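Local coordinates for protein fatty acid amide hydrolase (Candida albicans, PDB 6KVR) that probably hydrolyses amides of monocarboxylic acids, such as fatty acid amides, to the free acid and ammonia as a member of the amidase family, at residues T416-T419 / K420-L423. Numbering follows the deposited sequence.
Sequences TKLT and KWNL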
loop_
_atom_site.group_PDB
_atom_site.type_symbol
_atom_site.label_atom_id
_atom_site.label_comp_id
_atom_site.label_asym_id
_atom_site.label_seq_id
_atom_site.Cartn_x
_atom_site.Cartn_y
_atom_site.Cartn_z
ATOM N N THR A 416 13.089 -29.104 9.764
ATOM C CA THR A 416 14.369 -28.941 9.086
ATOM C C THR A 416 15.302 -28.028 9.896
ATOM O O THR A 416 14.866 -27.233 10.738
ATOM C CB THR A 416 14.080 -28.397 7.683
ATOM O OG1 THR A 416 13.684 -29.486 6.824
ATOM C CG2 THR A 416 15.216 -27.596 7.102
ATOM N N LYS A 417 16.607 -28.163 9.652
ATOM C CA LYS A 417 17.595 -27.362 10.375
ATOM C C LYS A 417 17.365 -25.861 10.180
ATOM O O LYS A 417 17.342 -25.089 11.147
ATOM C CB LYS A 417 19.011 -27.743 9.927
ATOM C CG LYS A 417 20.093 -26.869 10.555
ATOM C CD LYS A 417 21.469 -27.136 9.973
ATOM C CE LYS A 417 22.380 -25.945 10.237
ATOM N NZ LYS A 417 23.632 -26.047 9.459
ATOM N N LEU A 418 17.225 -25.420 8.934
ATOM C CA LEU A 418 17.033 -23.984 8.738
ATOM C C LEU A 418 15.630 -23.532 9.111
ATOM O O LEU A 418 15.395 -22.324 9.188
ATOM C CB LEU A 418 17.369 -23.577 7.294
ATOM C CG LEU A 418 18.881 -23.640 7.005
ATOM C CD1 LEU A 418 19.253 -23.084 5.629
ATOM C CD2 LEU A 418 19.698 -22.947 8.127
ATOM N N THR A 419 14.711 -24.466 9.370
ATOM C CA THR A 419 13.388 -24.107 9.873
ATOM C C THR A 419 13.475 -23.729 11.344
ATOM O O THR A 419 12.933 -22.698 11.760
ATOM C CB THR A 419 12.409 -25.268 9.665
ATOM O OG1 THR A 419 11.962 -25.276 8.307
ATOM C CG2 THR A 419 11.202 -25.159 10.570
ATOM N N LYS A 420 14.165 -24.554 12.137
ATOM C CA LYS A 420 14.520 -24.180 13.502
ATOM C C LYS A 420 15.202 -22.813 13.531
ATOM O O LYS A 420 14.941 -21.990 14.413
ATOM C CB LYS A 420 15.437 -25.247 14.104
ATOM C CG LYS A 420 14.823 -26.654 14.157
ATOM C CD LYS A 420 15.821 -27.673 14.739
ATOM C CE LYS A 420 15.158 -29.002 15.073
ATOM N NZ LYS A 420 16.147 -30.037 15.525
ATOM N N TRP A 421 16.075 -22.560 12.559
ATOM C CA TRP A 421 16.774 -21.285 12.492
ATOM C C TRP A 421 15.793 -20.115 12.342
ATOM O O TRP A 421 15.848 -19.147 13.110
ATOM C CB TRP A 421 17.784 -21.328 11.334
ATOM C CG TRP A 421 18.505 -20.052 11.122
ATOM C CD1 TRP A 421 18.273 -19.135 10.131
ATOM C CD2 TRP A 421 19.556 -19.507 11.935
ATOM N NE1 TRP A 421 19.131 -18.066 10.266
ATOM C CE2 TRP A 421 19.920 -18.263 11.370
ATOM C CE3 TRP A 421 20.228 -19.950 13.077
ATOM C CZ2 TRP A 421 20.939 -17.466 11.904
ATOM C CZ3 TRP A 421 21.235 -19.154 13.613
ATOM C CH2 TRP A 421 21.580 -17.927 13.027
ATOM N N ASN A 422 14.895 -20.170 11.347
ATOM C CA ASN A 422 14.049 -18.998 11.108
ATOM C C ASN A 422 12.921 -18.879 12.126
ATOM O O ASN A 422 12.426 -17.770 12.356
ATOM C CB ASN A 422 13.479 -19.004 9.674
ATOM C CG ASN A 422 12.271 -19.908 9.518
ATOM O OD1 ASN A 422 11.153 -19.588 9.958
ATOM N ND2 ASN A 422 12.481 -21.042 8.876
ATOM N N LEU A 423 12.516 -19.988 12.755
ATOM C CA LEU A 423 11.552 -19.895 13.846
ATOM C C LEU A 423 12.130 -19.171 15.054
ATOM O O LEU A 423 11.362 -18.698 15.896
ATOM C CB LEU A 423 11.062 -21.292 14.239
ATOM C CG LEU A 423 10.178 -21.917 13.149
ATOM C CD1 LEU A 423 9.800 -23.366 13.470
ATOM C CD2 LEU A 423 8.932 -21.051 12.907
#
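Asn422 grips Leu418 O twice, once through its backbone N at 3.1 Å and once through its side-chain ND2 at 3.2 Å. The two donors come from opposite faces of the Leu418 carbonyl: the backbone N sits well above the plane, while ND2 is tilted by a smaller amount and makes the more bent bond, with an N-H...O angle of 141°. What folds the side chain back is its first torsion, chi1 80°, which wedges CG between the backbone N and the carbonyl carbon and turns the amide toward the preceding turn.

The other i to i+4 bonds of this short helix, 417-423, run beside it. Lys420 N donates to Thr416 O and Trp421 N to Lys417 O, and Leu423 N closes on Thr419 O at 2.9 Å. Thr416 stands at the N-cap position without a capping bond from its side chain.

Packing along the helix is modest. Thr419 and Leu423 lie side by side and point the same way, CG2 of Thr419 meeting CD1 of Leu423 at 3.7 Å. With CG2 anti to the backbone N (chi1 -80° places OG1 beside the same N), the threonine sends its methyl to the leucine while OG1 bonds to Gln205 and His209. On another side, Leu418 CD2 rests against Trp421 CB at 4.1 Å; the indole extends away from the 416-419 segment, and its NE1 bonds to Tyr479 O. Lys417 likewise carries NZ away, to Glu476 O and the hydroxyl of Tyr479.

The Asn422 side chain lies about 8 Å from that of Leu207, a predicted substrate-binding residue. Its amide, held here by one bent bond, adds a second donor to the doubly gripped carbonyl oxygen of Leu418, which already serves the helix, and so ties the side chain back onto its own helical turn.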